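Local atomic coordinates of V-type ATP synthase alpha chain (Nanoarchaeum equitans Kin4-M, PDB entry 5BN3), a protein that belongs to the ATP synthase alpha/beta family, with a P-loop nucleotide-binding domain set between beta-barrel and helical domains, and holds adenosine-5'-diphosphate in this crystal structure. Residues L11-G16 against K42-V47; P106-K111 against F162-T167; A219-P224 against W402-K407; Y313-N318 against G371-I376. All blocks are in the same frame, centred on the assembly; numbering follows the deposited sequence.

Interaction 1: residues L11-G16 against K42-V47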
loop_
_atom_site.group_PDB
_atom_site.type_symbol
_atom_site.label_atom_id
_atom_site.label_comp_id
_atom_site.label_asym_id
_atom_site.label_seq_id
_atom_site.Cartn_x
_atom_site.Cartn_y
_atom_site.Cartn_z
ATOM N N LEU A 11 18.026 -8.676 -23.584
ATOM C CA LEU A 11 19.213 -7.824 -23.582
ATOM C C LEU A 11 20.498 -8.613 -23.829
ATOM O O LEU A 11 20.794 -9.576 -23.120
ATOM C CB LEU A 11 19.331 -7.058 -22.260
ATOM C CG LEU A 11 20.542 -6.124 -22.144
ATOM C CD1 LEU A 11 20.367 -4.910 -23.038
ATOM C CD2 LEU A 11 20.794 -5.699 -20.703
ATOM N N VAL A 12 21.258 -8.193 -24.837
ATOM C CA VAL A 12 22.573 -8.766 -25.106
ATOM C C VAL A 12 23.651 -7.703 -24.912
ATOM O O VAL A 12 23.513 -6.576 -25.391
ATOM C CB VAL A 12 22.652 -9.349 -26.532
ATOM C CG1 VAL A 12 24.101 -9.538 -26.968
ATOM C CG2 VAL A 12 21.903 -10.663 -26.602
ATOM N N ILE A 13 24.710 -8.053 -24.186
ATOM C CA ILE A 13 25.859 -7.169 -24.038
ATOM C C ILE A 13 27.005 -7.696 -24.895
ATOM O O ILE A 13 27.347 -8.881 -24.829
ATOM C CB ILE A 13 26.305 -7.045 -22.565
ATOM C CG1 ILE A 13 25.158 -6.497 -21.714
ATOM C CG2 ILE A 13 27.519 -6.135 -22.443
ATOM C CD1 ILE A 13 25.440 -6.483 -20.224
ATOM N N ALA A 14 27.584 -6.820 -25.708
ATOM C CA ALA A 14 28.665 -7.211 -26.606
ATOM C C ALA A 14 29.873 -6.294 -26.480
ATOM O O ALA A 14 29.727 -5.090 -26.263
ATOM C CB ALA A 14 28.174 -7.235 -28.045
ATOM N N LYS A 15 31.064 -6.869 -26.615
ATOM C CA LYS A 15 32.283 -6.077 -26.724
ATOM C C LYS A 15 32.577 -5.813 -28.195
ATOM O O LYS A 15 32.383 -6.691 -29.038
ATOM C CB LYS A 15 33.471 -6.805 -26.089
ATOM C CG LYS A 15 33.727 -6.466 -24.626
ATOM C CD LYS A 15 35.166 -6.805 -24.250
ATOM C CE LYS A 15 35.486 -6.446 -22.804
ATOM N NZ LYS A 15 35.057 -7.497 -21.841
ATOM N N GLY A 16 33.042 -4.606 -28.502
ATOM C CA GLY A 16 33.387 -4.259 -29.868
ATOM C C GLY A 16 33.194 -2.791 -30.192
ATOM O O GLY A 16 33.186 -1.943 -29.297
ATOM N N LYS A 42 31.801 -1.665 -24.521
ATOM C CA LYS A 42 30.610 -2.503 -24.448
ATOM C C LYS A 42 29.419 -1.859 -25.146
ATOM O O LYS A 42 29.285 -0.633 -25.167
ATOM C CB LYS A 42 30.245 -2.773 -22.988
ATOM C CG LYS A 42 31.393 -3.268 -22.130
ATOM C CD LYS A 42 30.999 -3.259 -20.663
ATOM C CE LYS A 42 31.120 -4.639 -20.040
ATOM N NZ LYS A 42 32.532 -5.035 -19.801
ATOM N N ALA A 43 28.550 -2.693 -25.709
ATOM C CA ALA A 43 27.296 -2.216 -26.286
ATOM C C ALA A 43 26.113 -2.955 -25.680
ATOM O O ALA A 43 26.147 -4.177 -25.518
ATOM C CB ALA A 43 27.297 -2.385 -27.786
ATOM N N TYR A 44 25.065 -2.208 -25.351
ATOM C CA TYR A 44 23.842 -2.801 -24.828
ATOM C C TYR A 44 22.822 -2.905 -25.952
ATOM O O TYR A 44 22.427 -1.900 -26.550
ATOM C CB TYR A 44 23.315 -1.991 -23.642
ATOM C CG TYR A 44 24.252 -2.033 -22.452
ATOM C CD1 TYR A 44 25.358 -1.199 -22.383
ATOM C CD2 TYR A 44 24.041 -2.925 -21.409
ATOM C CE1 TYR A 44 26.223 -1.242 -21.304
ATOM C CE2 TYR A 44 24.900 -2.975 -20.324
ATOM C CZ TYR A 44 25.989 -2.131 -20.279
ATOM O OH TYR A 44 26.845 -2.180 -19.202
ATOM N N ILE A 45 22.412 -4.133 -26.242
ATOM C CA ILE A 45 21.609 -4.423 -27.419
ATOM C C ILE A 45 20.284 -5.072 -27.040
ATOM O O ILE A 45 20.266 -6.087 -26.338
ATOM C CB ILE A 45 22.374 -5.382 -28.355
ATOM C CG1 ILE A 45 23.684 -4.737 -28.817
ATOM C CG2 ILE A 45 21.520 -5.771 -29.545
ATOM C CD1 ILE A 45 24.753 -5.735 -29.204
ATOM N N GLN A 46 19.176 -4.494 -27.494
ATOM C CA GLN A 46 17.893 -5.174 -27.350
ATOM C C GLN A 46 17.606 -6.001 -28.601
ATOM O O GLN A 46 17.654 -5.499 -29.730
ATOM C CB GLN A 46 16.750 -4.208 -26.994
ATOM C CG GLN A 46 16.325 -3.224 -28.075
ATOM C CD GLN A 46 15.252 -2.271 -27.577
ATOM O OE1 GLN A 46 15.270 -1.852 -26.419
ATOM N NE2 GLN A 46 14.310 -1.928 -28.448
ATOM N N VAL A 47 17.345 -7.286 -28.386
ATOM C CA VAL A 47 17.181 -8.240 -29.473
ATOM C C VAL A 47 15.703 -8.451 -29.774
ATOM O O VAL A 47 14.903 -8.675 -28.863
ATOM C CB VAL A 47 17.846 -9.583 -29.118
ATOM C CG1 VAL A 47 17.738 -10.560 -30.274
ATOM C CG2 VAL A 47 19.301 -9.357 -28.761
#
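V12 and I45 form an antiparallel hydrogen-bonded pair: V12 N donates almost straight to I45 O (2.8 Å, 175° at the hydrogen), and I45 N returns to V12 O. Two residues along, A14 and A43 repeat the pairing, with A43 N 2.7 Å from A14 O. The non-hydrogen-bonded pairs between and beyond them, L11 with Q46, I13 with Y44 and K15 with K42, add CA-H...O contacts such as I13 CA to A43 O at 3.4 Å.

On the side of L11, I13 and K15, the I13 side chain runs alongside the Y44 ring, both pointing the same way. I13 CD1 comes obliquely to Y44 CE2 (3.6 Å), while L11 CD2 meets the ring at its edge. K15 and K42 also lie side by side, their NZ atoms 4.1 Å apart, a like-charge approach that would be unfavourable unless nearby acids offset it. On the other side V12 CG2 packs on V47 CG2 at 3.6 Å; with chi1 162° CG1 is anti to the backbone N and CG2 anti to the carbonyl carbon, directed at V47. I45 CD1 reaches back to A14 CB at 3.9 Å.

Outside the pair, Y44 OH is hydrogen-bonded to E39, and K15 NZ has a weak, long ion pair with E36 of the NEQ263 chain, whose Y35 packs on I13 and K42. Within the N-terminal beta-barrel domain, 11-15 lies between strands 3-8 and 42-47, and across the sheet 42-47 lies between 11-15 and 31-39; L11 and Q46 also touch helix 322-335.

Interaction 2: residues P106-K111 against F162-T167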
loop_
_atom_site.group_PDB
_atom_site.type_symbol
_atom_site.label_atom_id
_atom_site.label_comp_id
_atom_site.label_asym_id
_atom_site.label_seq_id
_atom_site.Cartn_x
_atom_site.Cartn_y
_atom_site.Cartn_z
ATOM N N PRO A 106 12.096 -9.279 -47.258
ATOM C CA PRO A 106 11.784 -7.873 -47.539
ATOM C C PRO A 106 10.317 -7.565 -47.253
ATOM O O PRO A 106 9.458 -8.419 -47.482
ATOM C CB PRO A 106 12.074 -7.741 -49.039
ATOM C CG PRO A 106 11.943 -9.129 -49.578
ATOM C CD PRO A 106 12.421 -10.036 -48.481
ATOM N N THR A 107 10.044 -6.360 -46.760
ATOM C CA THR A 107 8.692 -5.942 -46.394
ATOM C C THR A 107 7.741 -5.912 -47.586
ATOM O O THR A 107 6.652 -6.489 -47.539
ATOM C CB THR A 107 8.709 -4.544 -45.738
ATOM O OG1 THR A 107 9.477 -4.593 -44.528
ATOM C CG2 THR A 107 7.295 -4.076 -45.420
ATOM N N LEU A 108 8.158 -5.233 -48.650
ATOM C CA LEU A 108 7.325 -5.064 -49.835
ATOM C C LEU A 108 7.602 -6.151 -50.875
ATOM O O LEU A 108 8.760 -6.483 -51.144
ATOM C CB LEU A 108 7.555 -3.676 -50.439
ATOM C CG LEU A 108 7.343 -2.505 -49.474
ATOM C CD1 LEU A 108 7.714 -1.177 -50.118
ATOM C CD2 LEU A 108 5.907 -2.479 -49.006
ATOM N N ASP A 109 6.531 -6.701 -51.447
ATOM C CA ASP A 109 6.626 -7.751 -52.465
ATOM C C ASP A 109 7.493 -7.286 -53.635
ATOM O O ASP A 109 7.223 -6.248 -54.242
ATOM C CB ASP A 109 5.224 -8.137 -52.954
ATOM C CG ASP A 109 5.200 -9.457 -53.710
ATOM O OD1 ASP A 109 6.131 -9.727 -54.499
ATOM O OD2 ASP A 109 4.239 -10.231 -53.519
ATOM N N ARG A 110 8.538 -8.053 -53.936
ATOM C CA ARG A 110 9.533 -7.664 -54.935
ATOM C C ARG A 110 9.172 -8.106 -56.352
ATOM O O ARG A 110 9.876 -7.778 -57.306
ATOM C CB ARG A 110 10.907 -8.232 -54.560
ATOM C CG ARG A 110 11.519 -7.650 -53.292
ATOM C CD ARG A 110 11.798 -6.164 -53.446
ATOM N NE ARG A 110 12.736 -5.660 -52.443
ATOM C CZ ARG A 110 12.378 -5.096 -51.293
ATOM N NH1 ARG A 110 11.095 -4.964 -50.987
ATOM N NH2 ARG A 110 13.304 -4.668 -50.447
ATOM N N LYS A 111 8.076 -8.849 -56.485
ATOM C CA LYS A 111 7.686 -9.407 -57.779
ATOM C C LYS A 111 6.376 -8.835 -58.312
ATOM O O LYS A 111 6.123 -8.870 -59.517
ATOM C CB LYS A 111 7.602 -10.933 -57.700
ATOM C CG LYS A 111 8.955 -11.612 -57.595
ATOM C CD LYS A 111 8.812 -13.105 -57.368
ATOM C CE LYS A 111 10.157 -13.800 -57.484
ATOM N NZ LYS A 111 10.742 -13.631 -58.844
ATOM N N PHE A 162 5.987 -1.461 -63.452
ATOM C CA PHE A 162 7.265 -1.639 -62.768
ATOM C C PHE A 162 7.107 -2.468 -61.498
ATOM O O PHE A 162 6.023 -2.525 -60.916
ATOM C CB PHE A 162 7.860 -0.281 -62.379
ATOM C CG PHE A 162 8.069 0.650 -63.534
ATOM C CD1 PHE A 162 7.065 1.520 -63.928
ATOM C CD2 PHE A 162 9.278 0.673 -64.214
ATOM C CE1 PHE A 162 7.255 2.385 -64.987
ATOM C CE2 PHE A 162 9.475 1.539 -65.274
ATOM C CZ PHE A 162 8.462 2.395 -65.661
ATOM N N THR A 163 8.194 -3.104 -61.068
ATOM C CA THR A 163 8.243 -3.725 -59.745
ATOM C C THR A 163 8.914 -2.741 -58.794
ATOM O O THR A 163 9.433 -1.714 -59.232
ATOM C CB THR A 163 8.988 -5.076 -59.748
ATOM O OG1 THR A 163 10.380 -4.866 -60.015
ATOM C CG2 THR A 163 8.404 -6.004 -60.799
ATOM N N ILE A 164 8.916 -3.061 -57.503
ATOM C CA ILE A 164 9.311 -2.108 -56.464
ATOM C C ILE A 164 10.778 -1.648 -56.518
ATOM O O ILE A 164 11.090 -0.517 -56.140
ATOM C CB ILE A 164 8.947 -2.651 -55.051
ATOM C CG1 ILE A 164 8.121 -1.626 -54.274
ATOM C CG2 ILE A 164 10.183 -3.052 -54.263
ATOM C CD1 ILE A 164 6.761 -1.375 -54.869
ATOM N N GLU A 165 11.668 -2.506 -57.008
ATOM C CA GLU A 165 13.097 -2.193 -57.004
ATOM C C GLU A 165 13.559 -1.471 -58.267
ATOM O O GLU A 165 14.740 -1.150 -58.406
ATOM C CB GLU A 165 13.928 -3.465 -56.793
ATOM C CG GLU A 165 14.043 -3.923 -55.342
ATOM C CD GLU A 165 15.141 -3.201 -54.575
ATOM O OE1 GLU A 165 15.470 -2.050 -54.928
ATOM O OE2 GLU A 165 15.679 -3.792 -53.614
ATOM N N GLU A 166 12.628 -1.209 -59.180
ATOM C CA GLU A 166 12.970 -0.582 -60.454
ATOM C C GLU A 166 12.965 0.945 -60.394
ATOM O O GLU A 166 12.115 1.551 -59.738
ATOM C CB GLU A 166 12.037 -1.079 -61.563
ATOM C CG GLU A 166 12.207 -2.558 -61.878
ATOM C CD GLU A 166 11.411 -3.006 -63.084
ATOM O OE1 GLU A 166 10.195 -2.737 -63.134
ATOM O OE2 GLU A 166 12.003 -3.634 -63.988
ATOM N N THR A 167 13.925 1.554 -61.086
ATOM C CA THR A 167 14.019 3.007 -61.190
ATOM C C THR A 167 12.859 3.557 -62.018
ATOM O O THR A 167 12.604 3.088 -63.129
ATOM C CB THR A 167 15.356 3.424 -61.841
ATOM O OG1 THR A 167 16.447 2.892 -61.077
ATOM C CG2 THR A 167 15.480 4.939 -61.910
HETATM O O HOH W 1 7.064 -5.069 -56.676
#
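R110 and I164 make the main apolar contact between these two loops: the arginine's aliphatic part passes obliquely over the isoleucine, with R110 CD 3.6 Å from I164 CG2. L108 adds its CD1 branch, which meets I164 CG1 at about a right angle. T163 sets its CB against the carbonyl of R110, 3.7 Å from the oxygen.

The charged contact is looser. R110 NE and E165 OE2 form a long salt bridge of 3.7 Å, guanidinium and carboxylate planes 85° apart, so the two groups do not meet as a coplanar two-bond pair. The bend of the arginine at chi2 (-64°) turns its end back over its own loop: P106 CB lies against one guanidinium face, and R110 NH1 makes a weak bond to L108 O. The stronger ionic partner of R110 is E70, through NH2.

Hydrogen bonds link the loops through one water, 2.7 Å from D109 O and accepting from I164 N at 2.9 Å. Each loop is also braced from within. D109 OD1 takes K111 N at 2.9 Å in an Asx turn, and T163-E166 is a type I turn in which E166 OE1 accepts from T163 N.

At this junction of the barrel-sandwich domain, therefore, apolar packing and a bridging water join two individually stiffened loops, while the cross-loop charge pair is probably a modest contribution.

Interaction 3: residues A219-P224 against W402-K407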
loop_
_atom_site.group_PDB
_atom_site.type_symbol
_atom_site.label_atom_id
_atom_site.label_comp_id
_atom_site.label_asym_id
_atom_site.label_seq_id
_atom_site.Cartn_x
_atom_site.Cartn_y
_atom_site.Cartn_z
ATOM N N ALA A 219 -7.021 9.798 -28.669
ATOM C CA ALA A 219 -7.851 9.366 -27.550
ATOM C C ALA A 219 -7.259 8.143 -26.872
ATOM O O ALA A 219 -6.571 7.341 -27.508
ATOM C CB ALA A 219 -9.263 9.066 -28.018
ATOM N N ALA A 220 -7.540 8.001 -25.581
ATOM C CA ALA A 220 -7.140 6.817 -24.831
ATOM C C ALA A 220 -8.362 5.958 -24.516
ATOM O O ALA A 220 -9.432 6.485 -24.203
ATOM C CB ALA A 220 -6.436 7.219 -23.551
ATOM N N VAL A 221 -8.200 4.638 -24.599
ATOM C CA VAL A 221 -9.274 3.703 -24.261
ATOM C C VAL A 221 -8.806 2.717 -23.194
ATOM O O VAL A 221 -8.414 1.594 -23.508
ATOM C CB VAL A 221 -9.764 2.909 -25.497
ATOM C CG1 VAL A 221 -11.047 2.151 -25.174
ATOM C CG2 VAL A 221 -9.995 3.832 -26.681
ATOM N N PRO A 222 -8.821 3.143 -21.921
ATOM C CA PRO A 222 -8.443 2.224 -20.845
ATOM C C PRO A 222 -9.646 1.448 -20.328
ATOM O O PRO A 222 -10.770 1.961 -20.344
ATOM C CB PRO A 222 -7.923 3.165 -19.756
ATOM C CG PRO A 222 -8.727 4.413 -19.946
ATOM C CD PRO A 222 -8.993 4.524 -21.435
ATOM N N GLY A 223 -9.405 0.219 -19.880
ATOM C CA GLY A 223 -10.448 -0.615 -19.316
ATOM C C GLY A 223 -9.857 -1.889 -18.745
ATOM O O GLY A 223 -8.755 -2.283 -19.119
ATOM N N PRO A 224 -10.578 -2.536 -17.819
ATOM C CA PRO A 224 -10.135 -3.837 -17.304
ATOM C C PRO A 224 -10.316 -4.912 -18.368
ATOM O O PRO A 224 -10.921 -4.628 -19.406
ATOM C CB PRO A 224 -11.088 -4.093 -16.132
ATOM C CG PRO A 224 -12.313 -3.292 -16.463
ATOM C CD PRO A 224 -11.808 -2.059 -17.161
ATOM N N TRP A 402 -11.807 7.824 -23.475
ATOM C CA TRP A 402 -12.937 6.931 -23.712
ATOM C C TRP A 402 -12.858 5.782 -22.710
ATOM O O TRP A 402 -12.384 4.691 -23.029
ATOM C CB TRP A 402 -12.924 6.422 -25.157
ATOM C CG TRP A 402 -13.163 7.517 -26.170
ATOM C CD1 TRP A 402 -13.753 8.728 -25.939
ATOM C CD2 TRP A 402 -12.805 7.505 -27.565
ATOM N NE1 TRP A 402 -13.793 9.464 -27.101
ATOM C CE2 TRP A 402 -13.221 8.741 -28.108
ATOM C CE3 TRP A 402 -12.183 6.574 -28.398
ATOM C CZ2 TRP A 402 -13.027 9.064 -29.458
ATOM C CZ3 TRP A 402 -11.995 6.897 -29.737
ATOM C CH2 TRP A 402 -12.416 8.133 -30.251
ATOM N N ALA A 403 -13.322 6.043 -21.490
ATOM C CA ALA A 403 -13.146 5.106 -20.377
ATOM C C ALA A 403 -14.155 3.968 -20.386
ATOM O O ALA A 403 -15.366 4.197 -20.428
ATOM C CB ALA A 403 -13.214 5.844 -19.054
ATOM N N LEU A 404 -13.655 2.739 -20.314
ATOM C CA LEU A 404 -14.530 1.575 -20.278
ATOM C C LEU A 404 -14.799 1.146 -18.836
ATOM O O LEU A 404 -13.920 1.232 -17.977
ATOM C CB LEU A 404 -13.943 0.429 -21.104
ATOM C CG LEU A 404 -13.808 0.761 -22.591
ATOM C CD1 LEU A 404 -13.220 -0.403 -23.368
ATOM C CD2 LEU A 404 -15.159 1.145 -23.169
ATOM N N ASP A 405 -16.020 0.690 -18.577
ATOM C CA ASP A 405 -16.482 0.498 -17.206
ATOM C C ASP A 405 -16.896 -0.943 -16.904
ATOM O O ASP A 405 -17.706 -1.530 -17.625
ATOM C CB ASP A 405 -17.639 1.461 -16.932
ATOM C CG ASP A 405 -18.035 1.496 -15.478
ATOM O OD1 ASP A 405 -17.337 2.161 -14.682
ATOM O OD2 ASP A 405 -19.055 0.870 -15.133
ATOM N N SER A 406 -16.334 -1.501 -15.833
ATOM C CA SER A 406 -16.629 -2.867 -15.405
ATOM C C SER A 406 -18.116 -3.108 -15.192
ATOM O O SER A 406 -18.645 -4.143 -15.592
ATOM C CB SER A 406 -15.895 -3.184 -14.101
ATOM O OG SER A 406 -14.495 -3.179 -14.282
ATOM N N LYS A 407 -18.778 -2.150 -14.553
ATOM C CA LYS A 407 -20.188 -2.285 -14.204
ATOM C C LYS A 407 -21.091 -2.397 -15.433
ATOM O O LYS A 407 -22.042 -3.179 -15.441
ATOM C CB LYS A 407 -20.633 -1.117 -13.313
ATOM C CG LYS A 407 -19.952 -1.062 -11.944
ATOM C CD LYS A 407 -18.628 -0.293 -11.966
ATOM C CE LYS A 407 -18.835 1.220 -11.961
ATOM N NZ LYS A 407 -17.542 1.969 -11.929
#
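W402 turns its CG anti to the carbonyl carbon (chi1 -66°), which brings one face of the indole against A219 CB, and V221 holds CG1 anti to its backbone N (chi1 -169°), leaving CG2 to meet the indole edge. The setting is the P-loop NTPase fold: strand 218-222 runs into G223 and P224, the start of the P-loop (Walker A) pattern; P224 borders the bound adenosine-5'-diphosphate.

Segment 402-407 runs alongside in nearly the same direction. W402 N donates to A220 O (2.8 Å) and L404 N to P222 O (3.0 Å), both donors lying nearly along the C=O axis. A219 CB makes a CH-pi contact 3.7 Å from the centre of the six-membered ring, only 4° off its normal, while V221 CG2 touches W402 CE3 near the ring plane at 3.9 Å. V221 CG1 then meets L404 CD1 at 3.8 Å. The indole NE1 is hydrogen-bonded to F211 O, which would help hold the ring's rotation.

Beyond L404, D405 N-caps helix 406-410 with a weak bond to K407 N, and its OD1 uses the syn lone pair in a salt bridge to K407 NZ at 2.8 Å and also accepts from N418. G223 CA lies 4.1 Å from L404 CB; G223 O is also hydrogen-bonded to Y297 of the NEQ263 chain. At the loop's end the ring carbon P224 CG lies 3.1 Å from S406 OG, a close carbon-to-oxygen contact.

Interaction 4: residues Y313-N318 against G371-I376. With MG (magnesium ion), chain L.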
loop_
_atom_site.group_PDB
_atom_site.type_symbol
_atom_site.label_atom_id
_atom_site.label_comp_id
_atom_site.label_asym_id
_atom_site.label_seq_id
_atom_site.Cartn_x
_atom_site.Cartn_y
_atom_site.Cartn_z
ATOM N N TYR A 313 -3.468 12.423 -47.117
ATOM C CA TYR A 313 -4.591 11.571 -46.749
ATOM C C TYR A 313 -4.888 11.652 -45.253
ATOM O O TYR A 313 -4.056 12.104 -44.463
ATOM C CB TYR A 313 -4.314 10.117 -47.147
ATOM C CG TYR A 313 -4.430 9.839 -48.631
ATOM C CD1 TYR A 313 -5.640 9.995 -49.292
ATOM C CD2 TYR A 313 -3.340 9.391 -49.362
ATOM C CE1 TYR A 313 -5.756 9.732 -50.645
ATOM C CE2 TYR A 313 -3.446 9.124 -50.717
ATOM C CZ TYR A 313 -4.658 9.297 -51.352
ATOM O OH TYR A 313 -4.777 9.033 -52.696
ATOM N N SER A 314 -6.086 11.217 -44.872
ATOM C CA SER A 314 -6.445 11.107 -43.464
ATOM C C SER A 314 -6.219 9.666 -43.023
ATOM O O SER A 314 -6.638 8.724 -43.702
ATOM C CB SER A 314 -7.899 11.518 -43.234
ATOM O OG SER A 314 -8.793 10.626 -43.870
ATOM N N VAL A 315 -5.533 9.503 -41.896
ATOM C CA VAL A 315 -5.136 8.190 -41.409
ATOM C C VAL A 315 -5.561 8.036 -39.952
ATOM O O VAL A 315 -5.553 9.007 -39.190
ATOM C CB VAL A 315 -3.601 8.015 -41.498
ATOM C CG1 VAL A 315 -3.190 6.595 -41.130
ATOM C CG2 VAL A 315 -3.107 8.353 -42.888
ATOM N N VAL A 316 -5.954 6.823 -39.573
ATOM C CA VAL A 316 -6.159 6.504 -38.166
ATOM C C VAL A 316 -5.289 5.319 -37.758
ATOM O O VAL A 316 -5.214 4.317 -38.470
ATOM C CB VAL A 316 -7.649 6.242 -37.822
ATOM C CG1 VAL A 316 -8.230 5.174 -38.722
ATOM C CG2 VAL A 316 -7.805 5.849 -36.359
ATOM N N VAL A 317 -4.606 5.457 -36.626
ATOM C CA VAL A 317 -3.850 4.353 -36.052
ATOM C C VAL A 317 -4.529 3.879 -34.775
ATOM O O VAL A 317 -4.768 4.675 -33.865
ATOM C CB VAL A 317 -2.401 4.764 -35.722
ATOM C CG1 VAL A 317 -1.738 3.712 -34.857
ATOM C CG2 VAL A 317 -1.603 4.957 -36.993
ATOM N N ASN A 318 -4.858 2.592 -34.726
ATOM C CA ASN A 318 -5.363 1.973 -33.503
ATOM C C ASN A 318 -4.260 1.127 -32.876
ATOM O O ASN A 318 -3.714 0.234 -33.526
ATOM C CB ASN A 318 -6.587 1.095 -33.792
ATOM C CG ASN A 318 -7.714 1.855 -34.472
ATOM O OD1 ASN A 318 -7.805 1.886 -35.700
ATOM N ND2 ASN A 318 -8.584 2.462 -33.673
ATOM N N GLY A 371 -3.033 16.721 -44.551
ATOM C CA GLY A 371 -3.144 15.338 -44.127
ATOM C C GLY A 371 -3.337 15.285 -42.625
ATOM O O GLY A 371 -3.006 16.243 -41.925
ATOM N N SER A 372 -3.873 14.176 -42.126
ATOM C CA SER A 372 -4.097 14.032 -40.691
ATOM C C SER A 372 -3.737 12.633 -40.208
ATOM O O SER A 372 -3.957 11.648 -40.915
ATOM C CB SER A 372 -5.554 14.343 -40.337
ATOM O OG SER A 372 -6.377 13.196 -40.477
ATOM N N LEU A 373 -3.174 12.550 -39.008
ATOM C CA LEU A 373 -2.952 11.262 -38.362
ATOM C C LEU A 373 -3.662 11.255 -37.018
ATOM O O LEU A 373 -3.310 12.010 -36.111
ATOM C CB LEU A 373 -1.457 10.974 -38.189
ATOM C CG LEU A 373 -1.091 9.706 -37.414
ATOM C CD1 LEU A 373 -1.814 8.506 -37.991
ATOM C CD2 LEU A 373 0.410 9.473 -37.438
ATOM N N THR A 374 -4.676 10.406 -36.909
ATOM C CA THR A 374 -5.466 10.285 -35.692
ATOM C C THR A 374 -5.035 9.017 -34.947
ATOM O O THR A 374 -4.897 7.954 -35.553
ATOM C CB THR A 374 -6.968 10.239 -36.035
ATOM O OG1 THR A 374 -7.287 11.317 -36.930
ATOM C CG2 THR A 374 -7.808 10.360 -34.781
ATOM N N ILE A 375 -4.804 9.124 -33.640
ATOM C CA ILE A 375 -4.268 7.995 -32.879
ATOM C C ILE A 375 -5.167 7.574 -31.724
ATOM O O ILE A 375 -5.474 8.373 -30.839
ATOM C CB ILE A 375 -2.854 8.299 -32.336
ATOM C CG1 ILE A 375 -1.867 8.464 -33.496
ATOM C CG2 ILE A 375 -2.379 7.189 -31.414
ATOM C CD1 ILE A 375 -0.455 8.795 -33.052
ATOM N N ILE A 376 -5.579 6.309 -31.739
ATOM C CA ILE A 376 -6.374 5.744 -30.658
ATOM C C ILE A 376 -5.539 4.699 -29.921
ATOM O O ILE A 376 -5.156 3.686 -30.506
ATOM C CB ILE A 376 -7.662 5.078 -31.188
ATOM C CG1 ILE A 376 -8.392 6.008 -32.165
ATOM C CG2 ILE A 376 -8.576 4.684 -30.035
ATOM C CD1 ILE A 376 -8.839 7.317 -31.550
HETATM MG MG MG L . -6.954 11.303 -39.263
#
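From S314 opposite S372 to N318 opposite I376, two parallel strands run in step, their axes 4.6 Å apart and directions 17° apart. Five backbone bonds zigzag between them, from S372 N to Y313 O at one end to I376 N to V317 O at the other, and the V317 N to T374 O bond is the shortest at 2.7 Å.

Among S314, V316, N318 and S372, T374, I376, on one side of the sheet, two hydroxyls grip a magnesium ion: S372 OG at 2.3 Å and T374 OG1 at 2.4 Å. With T374 OG1 anti to its carbonyl carbon (chi1 -49°), the hydroxyl lies on the same side of the sheet as S372 OG and reaches the same ion. V315 O, which also accepts T374 N, lies 2.7 Å from the magnesium ion and belongs to the same site. T374 OG1 is further hydrogen-bonded to G216 N. N318 lies alongside I376, ND2 3.7 Å from I376 CB, and that nitrogen is hydrogen-bonded to N233 OD1.

The other side is apolar: the CD1 branch of L373 sits between V317 CG2 (3.7 Å) and V315 CG1 (3.9 Å).

These are neighbouring strands in the parallel part of the mixed nucleotide-binding sheet. Strand 314-320 is flanked on its other edge by 244-250 and strand 370-379 by 218-222; helix 229-239 packs on N318 and I376, and helix 349-357 on I375.

How the interactions relate
From the N terminus, interaction 1 comes first, closing a loop of 25 residues within the beta-barrel domain. Interaction 2 follows in series and closes a 50-residue loop in the barrel-sandwich domain; the two centres are about 33 Å apart and nothing of them touches. Interaction 3 then spans 177 residues of the nucleotide-binding domain, and interaction 4 is nested inside that span. These last two meet directly, since strands 218-222 and 370-379 are neighbours in one sheet: A219 N lies 3.0 Å from I375 O, a probable hydrogen bond, and I376 packs on V221 and W402. Thus the P-loop strand, the magnesium-bearing strand and the 402-407 segment share one core.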